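Local coordinates for protein putative endo-1,4-beta-xylanase (Bacteroides thetaiotaomicron VPI-5482, PDB 5MSX) that probably hydrolyses glycosidic bonds in plant pectin as a family 43 glycoside hydrolase related to arabinofuranosidases, and binds calcium, at residues G201-L214 with H260-F274. Residues are numbered along the deposited sequence; the frame is centred on the assembly and turned at random.
With CA (calcium ion), chain S; EDO (1,2-ethanediol), chain B; EDO (1,2-ethanediol), chain V.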
loop_
_atom_site.group_PDB
_atom_site.type_symbol
_atom_site.label_atom_id
_atom_site.label_comp_id
_atom_site.label_asym_id
_atom_site.label_seq_id
_atom_site.Cartn_x
_atom_site.Cartn_y
_atom_site.Cartn_z
ATOM N N GLY C 201 -5.694 -25.050 -10.004
ATOM C CA GLY C 201 -5.696 -24.037 -11.063
ATOM C C GLY C 201 -6.876 -23.070 -11.100
ATOM O O GLY C 201 -7.413 -22.811 -12.170
ATOM N N PRO C 202 -7.262 -22.507 -9.948
ATOM C CA PRO C 202 -8.397 -21.553 -9.990
ATOM C C PRO C 202 -8.137 -20.337 -10.903
ATOM O O PRO C 202 -7.029 -19.872 -11.007
ATOM C CB PRO C 202 -8.547 -21.112 -8.529
ATOM C CG PRO C 202 -7.237 -21.440 -7.878
ATOM C CD PRO C 202 -6.692 -22.638 -8.590
ATOM N N ILE C 203 -9.173 -19.896 -11.578
ATOM C CA ILE C 203 -9.191 -18.682 -12.360
ATOM C C ILE C 203 -10.361 -17.913 -11.833
ATOM O O ILE C 203 -11.413 -18.495 -11.652
ATOM C CB ILE C 203 -9.418 -18.985 -13.879
ATOM C CG1 ILE C 203 -8.212 -19.770 -14.438
ATOM C CG2 ILE C 203 -9.754 -17.711 -14.683
ATOM C CD1 ILE C 203 -8.468 -20.343 -15.852
ATOM N N PHE C 204 -10.172 -16.623 -11.565
ATOM C CA PHE C 204 -11.254 -15.761 -11.083
ATOM C C PHE C 204 -11.213 -14.430 -11.812
ATOM O O PHE C 204 -10.134 -13.816 -11.985
ATOM C CB PHE C 204 -11.147 -15.522 -9.572
ATOM C CG PHE C 204 -12.323 -14.796 -9.001
ATOM C CD1 PHE C 204 -12.359 -13.405 -8.996
ATOM C CD2 PHE C 204 -13.412 -15.497 -8.486
ATOM C CE1 PHE C 204 -13.451 -12.723 -8.482
ATOM C CE2 PHE C 204 -14.505 -14.828 -7.986
ATOM C CZ PHE C 204 -14.524 -13.425 -7.975
ATOM N N PHE C 205 -12.391 -13.983 -12.238
ATOM C CA PHE C 205 -12.545 -12.663 -12.835
ATOM C C PHE C 205 -13.981 -12.143 -12.704
ATOM O O PHE C 205 -14.938 -12.905 -12.445
ATOM C CB PHE C 205 -12.085 -12.637 -14.290
ATOM C CG PHE C 205 -12.921 -13.475 -15.197
ATOM C CD1 PHE C 205 -12.646 -14.830 -15.353
ATOM C CD2 PHE C 205 -14.001 -12.928 -15.894
ATOM C CE1 PHE C 205 -13.441 -15.614 -16.196
ATOM C CE2 PHE C 205 -14.805 -13.734 -16.703
ATOM C CZ PHE C 205 -14.526 -15.066 -16.839
ATOM N N LYS C 206 -14.106 -10.832 -12.901
ATOM C CA LYS C 206 -15.367 -10.132 -12.807
ATOM C C LYS C 206 -15.677 -9.518 -14.176
ATOM O O LYS C 206 -14.837 -8.832 -14.728
ATOM C CB LYS C 206 -15.279 -9.018 -11.773
ATOM C CG LYS C 206 -16.606 -8.314 -11.497
ATOM C CD LYS C 206 -16.422 -7.155 -10.526
ATOM C CE LYS C 206 -17.739 -6.722 -9.887
ATOM N NZ LYS C 206 -17.385 -5.694 -8.882
ATOM N N ARG C 207 -16.885 -9.733 -14.693
ATOM C CA ARG C 207 -17.312 -9.104 -15.939
ATOM C C ARG C 207 -18.767 -8.631 -15.843
ATOM O O ARG C 207 -19.659 -9.439 -15.556
ATOM C CB ARG C 207 -17.163 -10.079 -17.105
ATOM C CG ARG C 207 -17.739 -9.571 -18.436
ATOM C CD ARG C 207 -17.507 -10.576 -19.535
ATOM N NE ARG C 207 -18.020 -10.176 -20.852
ATOM C CZ ARG C 207 -19.295 -10.286 -21.238
ATOM N NH1 ARG C 207 -20.259 -10.718 -20.416
ATOM N NH2 ARG C 207 -19.618 -9.942 -22.473
ATOM N N LYS C 208 -18.990 -7.333 -16.089
ATOM C CA LYS C 208 -20.345 -6.735 -16.073
ATOM C C LYS C 208 -21.125 -7.087 -14.819
ATOM O O LYS C 208 -22.243 -7.563 -14.890
ATOM C CB LYS C 208 -21.122 -7.157 -17.330
ATOM C CG LYS C 208 -20.463 -6.642 -18.594
ATOM C CD LYS C 208 -21.171 -7.072 -19.857
ATOM C CE LYS C 208 -20.437 -6.487 -21.057
ATOM N NZ LYS C 208 -21.248 -6.518 -22.306
ATOM N N GLY C 209 -20.486 -6.907 -13.666
ATOM C CA GLY C 209 -21.096 -7.203 -12.374
ATOM C C GLY C 209 -21.214 -8.659 -11.955
ATOM O O GLY C 209 -21.765 -8.925 -10.891
ATOM N N ILE C 210 -20.721 -9.606 -12.764
ATOM C CA ILE C 210 -20.778 -11.018 -12.429
ATOM C C ILE C 210 -19.359 -11.524 -12.116
ATOM O O ILE C 210 -18.416 -11.261 -12.855
ATOM C CB ILE C 210 -21.416 -11.845 -13.568
ATOM C CG1 ILE C 210 -22.778 -11.247 -13.950
ATOM C CG2 ILE C 210 -21.554 -13.319 -13.177
ATOM C CD1 ILE C 210 -23.499 -11.974 -15.090
ATOM N N TYR C 211 -19.245 -12.222 -10.998
ATOM C CA TYR C 211 -18.037 -12.877 -10.545
ATOM C C TYR C 211 -18.016 -14.322 -11.058
ATOM O O TYR C 211 -19.009 -15.033 -10.933
ATOM C CB TYR C 211 -17.991 -12.876 -9.016
ATOM C CG TYR C 211 -17.954 -11.519 -8.339
ATOM C CD1 TYR C 211 -16.802 -10.719 -8.368
ATOM C CD2 TYR C 211 -19.043 -11.057 -7.613
ATOM C CE1 TYR C 211 -16.762 -9.499 -7.728
ATOM C CE2 TYR C 211 -19.016 -9.820 -6.974
ATOM C CZ TYR C 211 -17.880 -9.056 -7.023
ATOM O OH TYR C 211 -17.841 -7.858 -6.345
ATOM N N TYR C 212 -16.892 -14.721 -11.659
ATOM C CA TYR C 212 -16.699 -16.038 -12.281
ATOM C C TYR C 212 -15.587 -16.784 -11.578
ATOM O O TYR C 212 -14.465 -16.300 -11.511
ATOM C CB TYR C 212 -16.347 -15.880 -13.760
ATOM C CG TYR C 212 -17.463 -15.307 -14.581
ATOM C CD1 TYR C 212 -17.607 -13.922 -14.753
ATOM C CD2 TYR C 212 -18.406 -16.132 -15.167
ATOM C CE1 TYR C 212 -18.643 -13.389 -15.505
ATOM C CE2 TYR C 212 -19.462 -15.602 -15.899
ATOM C CZ TYR C 212 -19.561 -14.232 -16.085
ATOM O OH TYR C 212 -20.631 -13.701 -16.814
ATOM N N TYR C 213 -15.911 -17.955 -11.028
ATOM C CA TYR C 213 -14.939 -18.840 -10.413
ATOM C C TYR C 213 -14.834 -20.125 -11.239
ATOM O O TYR C 213 -15.739 -20.948 -11.234
ATOM C CB TYR C 213 -15.335 -19.184 -8.958
ATOM C CG TYR C 213 -14.357 -20.114 -8.338
ATOM C CD1 TYR C 213 -13.109 -19.666 -8.009
ATOM C CD2 TYR C 213 -14.657 -21.462 -8.134
ATOM C CE1 TYR C 213 -12.153 -20.519 -7.523
ATOM C CE2 TYR C 213 -13.708 -22.333 -7.619
ATOM C CZ TYR C 213 -12.453 -21.862 -7.331
ATOM O OH TYR C 213 -11.472 -22.663 -6.801
ATOM N N LEU C 214 -13.709 -20.279 -11.919
ATOM C CA LEU C 214 -13.409 -21.450 -12.742
ATOM C C LEU C 214 -12.409 -22.294 -11.988
ATOM O O LEU C 214 -11.448 -21.751 -11.432
ATOM C CB LEU C 214 -12.764 -21.025 -14.091
ATOM C CG LEU C 214 -13.630 -20.371 -15.179
ATOM C CD1 LEU C 214 -14.336 -19.120 -14.709
ATOM C CD2 LEU C 214 -12.741 -20.052 -16.374
ATOM N N HIS C 260 -5.078 -26.430 -16.459
ATOM C CA HIS C 260 -4.646 -25.238 -15.765
ATOM C C HIS C 260 -4.068 -24.178 -16.716
ATOM O O HIS C 260 -3.010 -24.395 -17.359
ATOM C CB HIS C 260 -3.629 -25.649 -14.718
ATOM C CG HIS C 260 -3.237 -24.567 -13.770
ATOM N ND1 HIS C 260 -2.570 -24.845 -12.596
ATOM C CD2 HIS C 260 -3.361 -23.216 -13.828
ATOM C CE1 HIS C 260 -2.299 -23.713 -11.969
ATOM N NE2 HIS C 260 -2.791 -22.713 -12.687
ATOM N N GLY C 261 -4.819 -23.072 -16.825
ATOM C CA GLY C 261 -4.382 -21.884 -17.541
ATOM C C GLY C 261 -4.927 -20.613 -16.941
ATOM O O GLY C 261 -4.871 -20.439 -15.726
ATOM N N CYS C 262 -5.431 -19.707 -17.777
ATOM C CA CYS C 262 -5.953 -18.436 -17.269
ATOM C C CYS C 262 -7.007 -17.905 -18.222
ATOM O O CYS C 262 -7.226 -18.476 -19.309
ATOM C CB CYS C 262 -4.849 -17.404 -17.109
ATOM S SG CYS C 262 -4.119 -16.936 -18.697
ATOM N N VAL C 263 -7.647 -16.826 -17.786
ATOM C CA VAL C 263 -8.494 -15.958 -18.600
ATOM C C VAL C 263 -7.913 -14.548 -18.611
ATOM O O VAL C 263 -7.421 -14.046 -17.605
ATOM C CB VAL C 263 -9.985 -15.958 -18.127
ATOM C CG1 VAL C 263 -10.827 -14.885 -18.834
ATOM C CG2 VAL C 263 -10.595 -17.334 -18.379
ATOM N N PHE C 264 -7.953 -13.914 -19.778
ATOM C CA PHE C 264 -7.524 -12.541 -19.909
ATOM C C PHE C 264 -8.299 -11.814 -21.024
ATOM O O PHE C 264 -8.887 -12.437 -21.901
ATOM C CB PHE C 264 -5.998 -12.454 -20.146
ATOM C CG PHE C 264 -5.579 -12.880 -21.513
ATOM C CD1 PHE C 264 -5.369 -14.207 -21.799
ATOM C CD2 PHE C 264 -5.436 -11.934 -22.534
ATOM C CE1 PHE C 264 -4.997 -14.610 -23.087
ATOM C CE2 PHE C 264 -5.085 -12.310 -23.826
ATOM C CZ PHE C 264 -4.862 -13.650 -24.104
ATOM N N HIS C 265 -8.270 -10.487 -20.954
ATOM C CA HIS C 265 -8.766 -9.635 -22.001
ATOM C C HIS C 265 -7.780 -8.488 -22.177
ATOM O O HIS C 265 -7.329 -7.936 -21.196
ATOM C CB HIS C 265 -10.191 -9.134 -21.681
ATOM C CG HIS C 265 -10.285 -8.176 -20.539
ATOM N ND1 HIS C 265 -10.268 -6.807 -20.714
ATOM C CD2 HIS C 265 -10.498 -8.377 -19.218
ATOM C CE1 HIS C 265 -10.419 -6.206 -19.547
ATOM N NE2 HIS C 265 -10.563 -7.135 -18.624
ATOM N N PRO C 266 -7.424 -8.155 -23.428
ATOM C CA PRO C 266 -6.599 -6.961 -23.662
ATOM C C PRO C 266 -7.267 -5.710 -23.080
ATOM O O PRO C 266 -8.476 -5.554 -23.200
ATOM C CB PRO C 266 -6.529 -6.865 -25.189
ATOM C CG PRO C 266 -6.739 -8.266 -25.659
ATOM C CD PRO C 266 -7.665 -8.911 -24.664
ATOM N N GLU C 267 -6.478 -4.857 -22.443
ATOM C CA GLU C 267 -6.991 -3.645 -21.799
ATOM C C GLU C 267 -7.896 -2.816 -22.736
ATOM O O GLU C 267 -7.630 -2.691 -23.923
ATOM C CB GLU C 267 -5.814 -2.797 -21.260
ATOM C CG GLU C 267 -6.181 -1.556 -20.444
ATOM C CD GLU C 267 -6.911 -1.833 -19.129
ATOM O OE1 GLU C 267 -7.404 -2.960 -18.882
ATOM O OE2 GLU C 267 -7.015 -0.886 -18.323
ATOM N N GLY C 268 -8.978 -2.277 -22.190
ATOM C CA GLY C 268 -9.923 -1.496 -22.990
ATOM C C GLY C 268 -10.750 -2.277 -24.007
ATOM O O GLY C 268 -11.320 -1.650 -24.887
ATOM N N THR C 269 -10.831 -3.621 -23.914
ATOM C CA THR C 269 -11.696 -4.424 -24.813
ATOM C C THR C 269 -12.640 -5.324 -24.022
ATOM O O THR C 269 -12.435 -5.556 -22.826
ATOM C CB THR C 269 -10.896 -5.324 -25.773
ATOM O OG1 THR C 269 -10.304 -6.428 -25.051
ATOM C CG2 THR C 269 -9.807 -4.521 -26.502
ATOM N N ASP C 270 -13.666 -5.841 -24.697
ATOM C CA ASP C 270 -14.492 -6.931 -24.152
ATOM C C ASP C 270 -14.168 -8.273 -24.831
ATOM O O ASP C 270 -15.019 -9.156 -24.905
ATOM C CB ASP C 270 -15.986 -6.615 -24.322
ATOM C CG ASP C 270 -16.896 -7.574 -23.516
ATOM O OD1 ASP C 270 -16.662 -7.730 -22.303
ATOM O OD2 ASP C 270 -17.847 -8.168 -24.084
ATOM N N ASN C 271 -12.945 -8.429 -25.338
ATOM C CA ASN C 271 -12.573 -9.650 -26.028
ATOM C C ASN C 271 -11.870 -10.485 -25.004
ATOM O O ASN C 271 -10.776 -10.127 -24.573
ATOM C CB ASN C 271 -11.669 -9.357 -27.224
ATOM C CG ASN C 271 -12.306 -8.395 -28.212
ATOM O OD1 ASN C 271 -11.643 -7.487 -28.713
ATOM N ND2 ASN C 271 -13.596 -8.579 -28.487
ATOM N N TYR C 272 -12.522 -11.553 -24.560
ATOM C CA TYR C 272 -11.910 -12.451 -23.578
ATOM C C TYR C 272 -11.303 -13.663 -24.300
ATOM O O TYR C 272 -11.791 -14.078 -25.358
ATOM C CB TYR C 272 -12.943 -12.887 -22.536
ATOM C CG TYR C 272 -13.239 -11.843 -21.510
ATOM C CD1 TYR C 272 -13.938 -10.685 -21.846
ATOM C CD2 TYR C 272 -12.777 -11.968 -20.207
ATOM C CE1 TYR C 272 -14.208 -9.707 -20.902
ATOM C CE2 TYR C 272 -13.035 -10.990 -19.260
ATOM C CZ TYR C 272 -13.743 -9.869 -19.614
ATOM O OH TYR C 272 -13.987 -8.896 -18.682
ATOM N N TYR C 273 -10.227 -14.185 -23.704
ATOM C CA TYR C 273 -9.481 -15.350 -24.187
ATOM C C TYR C 273 -9.230 -16.312 -23.030
ATOM O O TYR C 273 -9.114 -15.899 -21.885
ATOM C CB TYR C 273 -8.132 -14.918 -24.803
ATOM C CG TYR C 273 -8.339 -14.023 -25.990
ATOM C CD1 TYR C 273 -8.549 -14.545 -27.269
ATOM C CD2 TYR C 273 -8.420 -12.649 -25.816
ATOM C CE1 TYR C 273 -8.793 -13.704 -28.352
ATOM C CE2 TYR C 273 -8.645 -11.799 -26.887
ATOM C CZ TYR C 273 -8.837 -12.327 -28.143
ATOM O OH TYR C 273 -9.095 -11.450 -29.166
ATOM N N PHE C 274 -9.146 -17.584 -23.378
ATOM C CA PHE C 274 -8.906 -18.706 -22.459
ATOM C C PHE C 274 -7.589 -19.363 -22.895
ATOM O O PHE C 274 -7.452 -19.778 -24.050
ATOM C CB PHE C 274 -10.078 -19.694 -22.560
ATOM C CG PHE C 274 -9.895 -20.954 -21.775
ATOM C CD1 PHE C 274 -9.880 -20.928 -20.361
ATOM C CD2 PHE C 274 -9.759 -22.178 -22.423
ATOM C CE1 PHE C 274 -9.742 -22.100 -19.633
ATOM C CE2 PHE C 274 -9.618 -23.363 -21.691
ATOM C CZ PHE C 274 -9.603 -23.332 -20.308
HETATM CA CA CA S . -2.897 -20.101 -11.996
HETATM C C1 EDO B . -7.769 -6.993 -30.106
HETATM O O1 EDO B . -7.208 -7.075 -28.779
HETATM C C2 EDO B . -8.563 -8.265 -30.398
HETATM O O2 EDO B . -9.072 -8.810 -29.160
HETATM C C1 EDO V . -5.996 -9.417 -17.391
HETATM O O1 EDO V . -7.141 -9.586 -18.249
HETATM C C2 EDO V . -5.061 -8.353 -17.926
HETATM O O2 EDO V . -4.945 -8.425 -19.353
HETATM O O HOH W 1 -5.036 -20.230 -12.956
HETATM O O HOH W 2 -4.313 -20.646 -10.295
HETATM O O HOH W 3 -2.716 -19.099 -14.097
HETATM O O HOH W 4 -3.161 -17.879 -11.077
HETATM O O HOH W 5 -1.372 -20.093 -9.940
HETATM O O HOH W 6 -0.501 -20.289 -12.654
#
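Gly201 CA sits over the centre of one face of the His260 imidazole, a CH-pi contact 3.4 Å from the ring centroid, while a calcium ion lies in the ring plane, bound at the edge by His260 NE2. Further along, the Phe205 ring is held between Val263 CG1 on one face, 3.8 Å from Phe205 CE1, and Tyr212 CB on the other. These contacts exemplify how neighbouring blades meet in the five-bladed beta-propeller of family 43. Strands 203-207 and 261-264, which belong to separate antiparallel sheets, run almost parallel (9°) with their axes 6.9 Å apart, and it is mainly side chains that fill the gap. Val263 divides its two methyls among three partners: CG1, anti to the backbone N, faces Phe205, whereas CG2 meets Ile203 CG2 at 3.8 Å and touches Leu214 CD2. Ile203 reaches further with CD1, which presses on Cys262 CA at 3.5 Å. Beyond this apolar seam, Arg207, with CG anti to the backbone N (chi1 173°) and the chain extended as far as NE, runs its CD past the Tyr272 ring and clasps Asp270 side-on. Arg207 NE reaches Asp270 OD1 at 3.2 Å and Arg207 NH2 reaches Asp270 OD2 at 3.0 Å, each on a syn lone pair, with the guanidinium and carboxylate planes 28° apart; the NE bond is the more bent and tilted. Tyr272 CE1 borders the guanidinium edge, and Lys208 CE lies over one of its faces. A methionine in place of Arg207 would probably leave the Asp270 carboxylate without its two-pronged partner and the loop carrying it less firmly tied to the facing blade. At the other end, His260 adjoins Asp36 and Asp154, predicted to be the proton acceptor and the pKa-modulating residue, so the seam leads into the probable active centre. There one calcium-bound water donates to both Pro202 O and Gly261 O, 2.8 Å from each.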